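Local coordinates for thymocyte nuclear protein 1 (Leishmania major, PDB 2AR1) that is of unknown function but carries an EVE domain of the PUA clan, and so may bind modified nucleic-acid bases as related domains do, at residues 33-44 with 114-122; 123-132 with 162-170. All coordinates share one frame; numbering follows the deposited sequence.

Contact 1 (33-44 with 114-122); sequences IDDLAKQKTSPW and MVDVKFVAR
Trp44 N donates to Val115 O at 2.7 Å, a short backbone bond that joins strand 114-122 to the chain just past strand 41-43. Within that strand Ser42 and Val117 form a hydrogen-bonded pair. Thr41 and Pro43 share one face of the sheet with Lys118 and Asp116. There Asp116 OD1 rests 3.4 Å from Pro43 CB, while its hydrogen bond goes to Tyr88 of the next strand. On the other face Val117 CG2 meets Trp44 CE3 at 4.0 Å; the Trp44 and Phe67 rings meet roughly at a right angle, and a bound glycerol, probably from the crystallisation liquor, is close to the Trp44 side chain.

Strand 41-43 is an outermost strand of the mixed EVE-domain sheet, antiparallel to 113-128. Helix 33-39 leads into it through Lys40, which takes a positive phi and whose O accepts from Phe119 N. In the helix, Leu36 CG packs on Phe119 CB at 4.0 Å, and Leu36 CD2 touches Val117 CG2. Ala37 CB sits over one face of the Phe119 ring, a CH-pi contact of 3.8 Å to the centroid, and Ile33 CD1 approaches the same ring obliquely.

With CG anti to the backbone N (chi1 -165°), Arg122 lays that carbon 3.8 Å from Ile33 CG2; the bend at chi2 then swings CD and the guanidinium round to Asp34. Arg122 NE lies 2.8 Å from Asp34 OD1 along an almost straight N-H (175°), while Arg122 NH2 reaches Asp34 OD2 at 3.1 Å. Both oxygens offer their syn lone pairs, and the carboxylate and guanidinium planes differ by only 21°.

Contact 2 (123-132 with 162-170); sequences WDTVLTLHEL and ILRMNEEQQ
Trp123 lies flat beneath Asn166, the amide stacked on the indole with the two planes only 7° apart. Asn166 CG is 3.3 Å from Trp123 CD2, and Asn166 CB stands almost straight above the six-membered ring, a CH-pi contact of 3.4 Å to the centroid. With CG anti to the backbone N (chi1 175°), the Asn166 side chain runs from the helix across the indole face. Ile162 CG2 and Leu163 CG meet the ring at its edge, near the plane. Ile162 CG2 also touches Leu127 CD2 at 3.8 Å, and that leucine methyl packs on Met165 CB too, so Leu127 fits between successive turns of helix 162-169. Farther on, Leu132 CD2 rests on Ile162 CG1, and Met165 CE reaches Glu131 CB.

Around the stack, a second shell holds the amide. Gln169 NE2 donates to Asn166 OD1 at 2.9 Å (167°), in the carbonyl plane and on a lone pair. Gln169 is tied in turn to Thr125 by two weak bonds, NE2 to the backbone O and OE1 from the hydroxyl. Helix 156-169 packs across the last part of strand 113-128, on both sides in sequence of the corner at Asp124 and Thr125, while Leu163 and Trp123 also touch Leu80 of the neighbouring strand. The straight bond from Gln169 NE2 probably fixes the rotation of the Asn166 amide and satisfies its oxygen, which lets a polar group lie flat on a buried indole.

Strand 113-128 serves both contacts in series, and their centres lie 19 Å apart. Contact 1 is nearer the centre of the chain, about 10 Å against 16 Å between centres, yet each is only partly buried, with apolar residues such as Leu36 and Val117, or Leu127 and Ile162, on the buried side. In 33-44 with 114-122 the partner adds a strand to the sheet edge, and a charged pair closes the far end. In 123-132 with 162-170 the partner is a helix; aromatic and aliphatic packing has one amide stacked at its heart and a second, from Gln169, at the margin. The same strand is therefore held by main-chain pairing together with helix packing in contact 1, and chiefly by side chains in contact 2.

Contact 1 (33-44 with 114-122)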
loop_
_atom_site.group_PDB
_atom_site.type_symbol
_atom_site.label_atom_id
_atom_site.label_comp_id
_atom_site.label_asym_id
_atom_site.label_seq_id
_atom_site.Cartn_x
_atom_site.Cartn_y
_atom_site.Cartn_z
ATOM N N ILE A 33 8.935 -4.231 2.932
ATOM C CA ILE A 33 9.410 -3.970 1.570
ATOM C C ILE A 33 10.436 -5.055 1.099
ATOM O O ILE A 33 10.473 -5.388 -0.048
ATOM C CB ILE A 33 10.029 -2.561 1.472
ATOM C CG1 ILE A 33 10.389 -2.212 0.012
ATOM C CG2 ILE A 33 11.330 -2.457 2.333
ATOM C CD1 ILE A 33 9.212 -2.190 -1.012
ATOM N N ASP A 34 11.189 -5.638 2.022
ATOM C CA ASP A 34 12.197 -6.664 1.670
ATOM C C ASP A 34 11.563 -8.010 1.307
ATOM O O ASP A 34 12.119 -8.769 0.531
ATOM C CB ASP A 34 13.124 -6.793 2.859
ATOM C CG ASP A 34 13.898 -5.523 3.109
ATOM O OD1 ASP A 34 14.285 -4.870 2.094
ATOM O OD2 ASP A 34 14.172 -5.175 4.299
ATOM N N ASP A 35 10.414 -8.306 1.928
ATOM C CA ASP A 35 9.579 -9.459 1.538
ATOM C C ASP A 35 9.077 -9.284 0.106
ATOM O O ASP A 35 9.087 -10.242 -0.652
ATOM C CB ASP A 35 8.380 -9.638 2.509
ATOM C CG ASP A 35 8.844 -10.052 3.866
ATOM O OD1 ASP A 35 9.674 -11.009 3.948
ATOM O OD2 ASP A 35 8.506 -9.354 4.825
ATOM N N LEU A 36 8.559 -8.087 -0.229
ATOM C CA LEU A 36 8.126 -7.859 -1.642
ATOM C C LEU A 36 9.272 -8.005 -2.629
ATOM O O LEU A 36 9.155 -8.652 -3.682
ATOM C CB LEU A 36 7.461 -6.480 -1.777
ATOM C CG LEU A 36 6.946 -6.100 -3.154
ATOM C CD1 LEU A 36 6.006 -7.212 -3.658
ATOM C CD2 LEU A 36 6.218 -4.735 -3.092
ATOM N N ALA A 37 10.406 -7.401 -2.244
ATOM C CA ALA A 37 11.633 -7.474 -3.036
ATOM C C ALA A 37 11.995 -8.919 -3.288
ATOM O O ALA A 37 12.316 -9.293 -4.424
ATOM C CB ALA A 37 12.782 -6.690 -2.335
ATOM N N LYS A 38 11.922 -9.738 -2.243
ATOM C CA LYS A 38 12.338 -11.148 -2.356
ATOM C C LYS A 38 11.366 -11.907 -3.245
ATOM O O LYS A 38 11.812 -12.674 -4.104
ATOM C CB LYS A 38 12.407 -11.798 -0.986
ATOM C CG LYS A 38 13.366 -12.887 -0.812
ATOM C CD LYS A 38 13.388 -13.248 0.663
ATOM C CE LYS A 38 13.604 -14.709 0.893
ATOM N NZ LYS A 38 14.166 -14.892 2.276
ATOM N N GLN A 39 10.059 -11.658 -3.064
ATOM C CA GLN A 39 8.988 -12.296 -3.858
ATOM C C GLN A 39 8.853 -11.737 -5.293
ATOM O O GLN A 39 8.341 -12.424 -6.163
ATOM C CB GLN A 39 7.647 -12.216 -3.141
ATOM C CG GLN A 39 7.603 -12.881 -1.762
ATOM C CD GLN A 39 6.235 -12.809 -1.136
ATOM O OE1 GLN A 39 5.244 -12.442 -1.800
ATOM N NE2 GLN A 39 6.152 -13.159 0.149
ATOM N N LYS A 40 9.331 -10.511 -5.516
ATOM C CA LYS A 40 9.255 -9.778 -6.776
ATOM C C LYS A 40 7.834 -9.273 -7.091
ATOM O O LYS A 40 7.664 -8.095 -7.343
ATOM C CB LYS A 40 9.831 -10.594 -7.947
ATOM C CG LYS A 40 11.274 -11.095 -7.785
ATOM C CD LYS A 40 11.694 -11.899 -9.038
ATOM C CE LYS A 40 13.228 -12.136 -9.115
ATOM N NZ LYS A 40 13.757 -12.970 -10.288
ATOM N N THR A 41 6.848 -10.168 -7.040
ATOM C CA THR A 41 5.435 -9.782 -7.025
ATOM C C THR A 41 4.704 -10.481 -5.866
ATOM O O THR A 41 5.072 -11.601 -5.451
ATOM C CB THR A 41 4.677 -10.102 -8.352
ATOM O OG1 THR A 41 4.543 -11.521 -8.500
ATOM C CG2 THR A 41 5.417 -9.556 -9.595
ATOM N N SER A 42 3.608 -9.874 -5.421
ATOM C CA SER A 42 2.812 -10.463 -4.372
ATOM C C SER A 42 1.368 -9.977 -4.508
ATOM O O SER A 42 1.149 -8.830 -4.863
ATOM C CB SER A 42 3.361 -10.075 -3.022
ATOM O OG SER A 42 2.488 -10.449 -1.936
ATOM N N PRO A 43 0.399 -10.850 -4.208
ATOM C CA PRO A 43 -0.982 -10.331 -4.050
ATOM C C PRO A 43 -0.995 -9.432 -2.816
ATOM O O PRO A 43 -0.246 -9.677 -1.912
ATOM C CB PRO A 43 -1.798 -11.590 -3.801
ATOM C CG PRO A 43 -0.819 -12.634 -3.413
ATOM C CD PRO A 43 0.506 -12.291 -3.954
ATOM N N TRP A 44 -1.874 -8.434 -2.765
ATOM C CA TRP A 44 -1.993 -7.611 -1.577
ATOM C C TRP A 44 -3.129 -8.128 -0.688
ATOM O O TRP A 44 -4.228 -7.545 -0.649
ATOM C CB TRP A 44 -2.166 -6.155 -1.974
ATOM C CG TRP A 44 -1.774 -5.248 -0.873
ATOM C CD1 TRP A 44 -2.587 -4.549 -0.080
ATOM C CD2 TRP A 44 -0.446 -4.994 -0.417
ATOM N NE1 TRP A 44 -1.875 -3.839 0.851
ATOM C CE2 TRP A 44 -0.536 -4.102 0.640
ATOM C CE3 TRP A 44 0.823 -5.437 -0.846
ATOM C CZ2 TRP A 44 0.577 -3.633 1.280
ATOM C CZ3 TRP A 44 1.896 -4.981 -0.214
ATOM C CH2 TRP A 44 1.780 -4.076 0.826
ATOM N N MET A 114 -8.324 -8.104 -3.906
ATOM C CA MET A 114 -6.954 -7.660 -3.816
ATOM C C MET A 114 -6.326 -7.581 -5.200
ATOM O O MET A 114 -6.659 -8.346 -6.094
ATOM C CB MET A 114 -6.146 -8.612 -2.968
ATOM C CG MET A 114 -5.989 -9.966 -3.537
ATOM S SD MET A 114 -5.340 -11.188 -2.423
ATOM C CE MET A 114 -5.285 -12.651 -3.455
ATOM N N VAL A 115 -5.397 -6.637 -5.310
ATOM C CA VAL A 115 -4.501 -6.525 -6.463
ATOM C C VAL A 115 -3.209 -7.281 -6.230
ATOM O O VAL A 115 -2.968 -7.795 -5.132
ATOM C CB VAL A 115 -4.188 -5.069 -6.841
ATOM C CG1 VAL A 115 -5.501 -4.288 -7.122
ATOM C CG2 VAL A 115 -3.476 -4.342 -5.697
ATOM N N ASP A 116 -2.474 -7.468 -7.332
ATOM C CA ASP A 116 -1.035 -7.896 -7.264
ATOM C C ASP A 116 -0.170 -6.693 -7.457
ATOM O O ASP A 116 -0.473 -5.828 -8.242
ATOM C CB ASP A 116 -0.693 -8.904 -8.344
ATOM C CG ASP A 116 -1.240 -10.311 -8.071
ATOM O OD1 ASP A 116 -1.851 -10.541 -6.983
ATOM O OD2 ASP A 116 -1.032 -11.177 -8.958
ATOM N N VAL A 117 0.967 -6.657 -6.729
ATOM C CA VAL A 117 1.911 -5.548 -6.900
ATOM C C VAL A 117 3.275 -6.126 -7.155
ATOM O O VAL A 117 3.532 -7.279 -6.835
ATOM C CB VAL A 117 2.002 -4.592 -5.731
ATOM C CG1 VAL A 117 0.694 -3.876 -5.472
ATOM C CG2 VAL A 117 2.457 -5.269 -4.447
ATOM N N LYS A 118 4.105 -5.304 -7.767
ATOM C CA LYS A 118 5.486 -5.668 -8.055
ATOM C C LYS A 118 6.413 -4.733 -7.294
ATOM O O LYS A 118 6.088 -3.571 -7.047
ATOM C CB LYS A 118 5.812 -5.698 -9.567
ATOM C CG LYS A 118 6.127 -4.368 -10.212
ATOM C CD LYS A 118 6.812 -4.618 -11.566
ATOM C CE LYS A 118 6.471 -3.542 -12.560
ATOM N NZ LYS A 118 7.389 -3.661 -13.782
ATOM N N PHE A 119 7.534 -5.263 -6.812
ATOM C CA PHE A 119 8.561 -4.481 -6.231
ATOM C C PHE A 119 9.121 -3.494 -7.237
ATOM O O PHE A 119 9.394 -3.897 -8.377
ATOM C CB PHE A 119 9.763 -5.410 -5.912
ATOM C CG PHE A 119 10.937 -4.662 -5.393
ATOM C CD1 PHE A 119 10.957 -4.171 -4.085
ATOM C CD2 PHE A 119 12.036 -4.456 -6.213
ATOM C CE1 PHE A 119 12.056 -3.459 -3.633
ATOM C CE2 PHE A 119 13.124 -3.724 -5.760
ATOM C CZ PHE A 119 13.151 -3.278 -4.502
ATOM N N VAL A 120 9.430 -2.283 -6.798
ATOM C CA VAL A 120 10.072 -1.280 -7.685
ATOM C C VAL A 120 11.373 -0.744 -7.074
ATOM O O VAL A 120 12.385 -0.676 -7.763
ATOM C CB VAL A 120 9.106 -0.098 -7.980
ATOM C CG1 VAL A 120 9.810 0.992 -8.709
ATOM C CG2 VAL A 120 7.898 -0.582 -8.803
ATOM N N ALA A 121 11.288 -0.366 -5.795
ATOM C CA ALA A 121 12.445 0.212 -5.076
ATOM C C ALA A 121 12.403 -0.008 -3.560
ATOM O O ALA A 121 11.350 -0.032 -2.964
ATOM C CB ALA A 121 12.579 1.632 -5.373
ATOM N N ARG A 122 13.615 -0.204 -2.993
ATOM C CA ARG A 122 13.814 -0.400 -1.592
ATOM C C ARG A 122 14.681 0.786 -1.175
ATOM O O ARG A 122 15.809 0.919 -1.662
ATOM C CB ARG A 122 14.517 -1.729 -1.310
ATOM C CG ARG A 122 14.481 -2.246 0.152
ATOM C CD ARG A 122 15.167 -1.416 1.177
ATOM N NE ARG A 122 15.272 -2.234 2.367
ATOM C CZ ARG A 122 15.801 -1.825 3.508
ATOM N NH1 ARG A 122 16.263 -0.595 3.601
ATOM N NH2 ARG A 122 15.903 -2.641 4.540
#

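Contact 2 (123-132 with 162-170)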
loop_
_atom_site.group_PDB
_atom_site.type_symbol
_atom_site.label_atom_id
_atom_site.label_comp_id
_atom_site.label_asym_id
_atom_site.label_seq_id
_atom_site.Cartn_x
_atom_site.Cartn_y
_atom_site.Cartn_z
ATOM N N TRP A 123 14.178 1.671 -0.337
ATOM C CA TRP A 123 14.899 2.864 -0.060
ATOM C C TRP A 123 15.908 2.552 1.065
ATOM O O TRP A 123 15.621 1.738 1.981
ATOM C CB TRP A 123 13.981 3.999 0.334
ATOM C CG TRP A 123 13.176 4.494 -0.785
ATOM C CD1 TRP A 123 13.327 4.153 -2.126
ATOM C CD2 TRP A 123 12.080 5.451 -0.718
ATOM N NE1 TRP A 123 12.365 4.838 -2.872
ATOM C CE2 TRP A 123 11.627 5.648 -2.037
ATOM C CE3 TRP A 123 11.481 6.198 0.338
ATOM C CZ2 TRP A 123 10.582 6.571 -2.335
ATOM C CZ3 TRP A 123 10.394 7.086 0.029
ATOM C CH2 TRP A 123 9.999 7.255 -1.301
ATOM N N ASP A 124 17.053 3.220 1.074
ATOM C CA ASP A 124 18.121 2.880 2.040
ATOM C C ASP A 124 17.703 2.997 3.519
ATOM O O ASP A 124 18.130 2.219 4.379
ATOM C CB ASP A 124 19.368 3.735 1.810
ATOM C CG ASP A 124 20.064 3.542 0.465
ATOM O OD1 ASP A 124 19.631 2.789 -0.444
ATOM O OD2 ASP A 124 21.048 4.300 0.337
ATOM N N THR A 125 16.894 4.015 3.818
ATOM C CA THR A 125 16.334 4.180 5.140
ATOM C C THR A 125 14.915 4.630 4.887
ATOM O O THR A 125 14.586 5.163 3.792
ATOM C CB THR A 125 17.066 5.206 5.978
ATOM O OG1 THR A 125 17.001 6.485 5.340
ATOM C CG2 THR A 125 18.511 4.787 6.130
ATOM N N VAL A 126 14.067 4.284 5.819
ATOM C CA VAL A 126 12.663 4.654 5.729
ATOM C C VAL A 126 12.575 6.172 5.763
ATOM O O VAL A 126 13.313 6.866 6.449
ATOM C CB VAL A 126 11.866 4.055 6.884
ATOM C CG1 VAL A 126 10.407 4.515 6.857
ATOM C CG2 VAL A 126 11.827 2.569 6.858
ATOM N N LEU A 127 11.661 6.700 4.993
ATOM C CA LEU A 127 11.317 8.130 5.074
ATOM C C LEU A 127 10.255 8.306 6.170
ATOM O O LEU A 127 9.115 7.890 5.984
ATOM C CB LEU A 127 10.825 8.584 3.710
ATOM C CG LEU A 127 10.459 10.053 3.539
ATOM C CD1 LEU A 127 11.710 10.947 3.783
ATOM C CD2 LEU A 127 9.779 10.383 2.245
ATOM N N THR A 128 10.645 8.888 7.311
ATOM C CA THR A 128 9.836 8.708 8.460
ATOM C C THR A 128 8.532 9.483 8.367
ATOM O O THR A 128 8.444 10.508 7.656
ATOM C CB THR A 128 10.525 9.215 9.732
ATOM O OG1 THR A 128 10.891 10.618 9.565
ATOM C CG2 THR A 128 11.744 8.354 9.996
ATOM N N LEU A 129 7.577 9.020 9.170
ATOM C CA LEU A 129 6.269 9.686 9.322
ATOM C C LEU A 129 6.460 11.124 9.806
ATOM O O LEU A 129 5.791 12.040 9.253
ATOM C CB LEU A 129 5.328 8.869 10.162
ATOM C CG LEU A 129 4.002 9.588 10.262
ATOM C CD1 LEU A 129 3.096 9.429 9.130
ATOM C CD2 LEU A 129 3.401 9.197 11.600
ATOM N N HIS A 130 7.389 11.301 10.758
ATOM C CA HIS A 130 7.673 12.659 11.321
ATOM C C HIS A 130 8.009 13.611 10.154
ATOM O O HIS A 130 7.448 14.708 10.046
ATOM C CB HIS A 130 8.846 12.609 12.289
ATOM C CG HIS A 130 9.353 13.971 12.650
ATOM N ND1 HIS A 130 8.738 14.771 13.596
ATOM C CD2 HIS A 130 10.388 14.694 12.165
ATOM C CE1 HIS A 130 9.401 15.911 13.714
ATOM N NE2 HIS A 130 10.425 15.877 12.876
ATOM N N GLU A 131 8.875 13.180 9.222
ATOM C CA GLU A 131 9.202 14.044 8.107
ATOM C C GLU A 131 8.017 14.251 7.196
ATOM O O GLU A 131 7.918 15.330 6.605
ATOM C CB GLU A 131 10.396 13.568 7.293
ATOM C CG GLU A 131 11.722 13.669 8.005
ATOM C CD GLU A 131 11.950 15.036 8.706
ATOM O OE1 GLU A 131 11.744 16.118 8.092
ATOM O OE2 GLU A 131 12.361 15.046 9.885
ATOM N N LEU A 132 7.166 13.228 7.051
ATOM C CA LEU A 132 6.046 13.356 6.106
ATOM C C LEU A 132 5.115 14.460 6.641
ATOM O O LEU A 132 4.482 15.178 5.841
ATOM C CB LEU A 132 5.266 12.068 5.926
ATOM C CG LEU A 132 6.052 10.935 5.229
ATOM C CD1 LEU A 132 5.339 9.604 5.398
ATOM C CD2 LEU A 132 6.407 11.197 3.749
ATOM N N ILE A 162 7.283 13.191 -2.160
ATOM C CA ILE A 162 7.803 12.060 -1.375
ATOM C C ILE A 162 9.024 11.438 -2.036
ATOM O O ILE A 162 9.997 11.211 -1.340
ATOM C CB ILE A 162 6.687 11.060 -0.989
ATOM C CG1 ILE A 162 5.733 11.756 -0.060
ATOM C CG2 ILE A 162 7.197 9.728 -0.514
ATOM C CD1 ILE A 162 4.396 10.988 0.318
ATOM N N LEU A 163 9.005 11.252 -3.328
ATOM C CA LEU A 163 10.131 10.720 -4.078
ATOM C C LEU A 163 11.273 11.721 -3.989
ATOM O O LEU A 163 12.426 11.327 -3.801
ATOM C CB LEU A 163 9.741 10.344 -5.501
ATOM C CG LEU A 163 9.186 8.894 -5.570
ATOM C CD1 LEU A 163 7.922 8.618 -4.910
ATOM C CD2 LEU A 163 9.043 8.557 -7.011
ATOM N N ARG A 164 10.999 13.013 -4.051
ATOM C CA ARG A 164 12.005 14.072 -3.878
ATOM C C ARG A 164 12.661 13.969 -2.515
ATOM O O ARG A 164 13.844 14.138 -2.342
ATOM C CB ARG A 164 11.371 15.445 -4.109
ATOM C CG ARG A 164 12.041 16.557 -3.397
ATOM C CD ARG A 164 11.222 17.851 -3.236
ATOM N NE ARG A 164 12.031 18.830 -2.508
ATOM C CZ ARG A 164 11.884 20.152 -2.517
ATOM N NH1 ARG A 164 10.956 20.705 -3.247
ATOM N NH2 ARG A 164 12.750 20.919 -1.839
ATOM N N MET A 165 11.845 13.800 -1.499
ATOM C CA MET A 165 12.363 13.609 -0.135
ATOM C C MET A 165 13.324 12.408 0.033
ATOM O O MET A 165 14.327 12.477 0.769
ATOM C CB MET A 165 11.224 13.485 0.849
ATOM C CG MET A 165 10.482 14.774 1.034
ATOM S SD MET A 165 8.931 14.532 1.990
ATOM C CE MET A 165 9.511 14.248 3.516
ATOM N N ASN A 166 12.984 11.297 -0.627
ATOM C CA ASN A 166 13.893 10.148 -0.594
ATOM C C ASN A 166 15.245 10.519 -1.198
ATOM O O ASN A 166 16.314 10.133 -0.668
ATOM C CB ASN A 166 13.321 8.918 -1.286
ATOM C CG ASN A 166 14.327 7.778 -1.338
ATOM O OD1 ASN A 166 14.832 7.346 -0.293
ATOM N ND2 ASN A 166 14.618 7.281 -2.529
ATOM N N GLU A 167 15.222 11.254 -2.303
ATOM C CA GLU A 167 16.457 11.672 -2.956
ATOM C C GLU A 167 17.246 12.591 -2.073
ATOM O O GLU A 167 18.432 12.432 -1.990
ATOM C CB GLU A 167 16.196 12.346 -4.303
ATOM C CG GLU A 167 15.307 11.582 -5.178
ATOM C CD GLU A 167 15.267 12.177 -6.567
ATOM O OE1 GLU A 167 14.855 13.357 -6.706
ATOM O OE2 GLU A 167 15.654 11.472 -7.505
ATOM N N GLU A 168 16.593 13.537 -1.384
ATOM C CA GLU A 168 17.293 14.466 -0.481
ATOM C C GLU A 168 17.951 13.676 0.632
ATOM O O GLU A 168 19.091 13.950 0.976
ATOM C CB GLU A 168 16.301 15.496 0.090
ATOM C CG GLU A 168 15.715 16.352 -1.047
ATOM C CD GLU A 168 14.553 17.249 -0.638
ATOM O OE1 GLU A 168 13.757 16.880 0.245
ATOM O OE2 GLU A 168 14.440 18.332 -1.245
ATOM N N GLN A 169 17.249 12.683 1.168
ATOM C CA GLN A 169 17.733 11.850 2.279
ATOM C C GLN A 169 18.930 10.983 1.845
ATOM O O GLN A 169 19.881 10.768 2.610
ATOM C CB GLN A 169 16.598 11.007 2.903
ATOM C CG GLN A 169 16.479 9.546 2.435
ATOM C CD GLN A 169 15.440 8.712 3.232
ATOM O OE1 GLN A 169 15.273 8.906 4.465
ATOM N NE2 GLN A 169 14.778 7.746 2.537
ATOM N N GLN A 170 18.909 10.550 0.596
ATOM C CA GLN A 170 19.957 9.682 0.045
ATOM C C GLN A 170 21.225 10.468 -0.336
ATOM O O GLN A 170 22.245 9.883 -0.731
ATOM C CB GLN A 170 19.387 8.894 -1.147
ATOM C CG GLN A 170 18.093 8.083 -0.774
ATOM C CD GLN A 170 18.345 6.999 0.306
ATOM O OE1 GLN A 170 19.417 6.388 0.295
ATOM N NE2 GLN A 170 17.374 6.770 1.243
#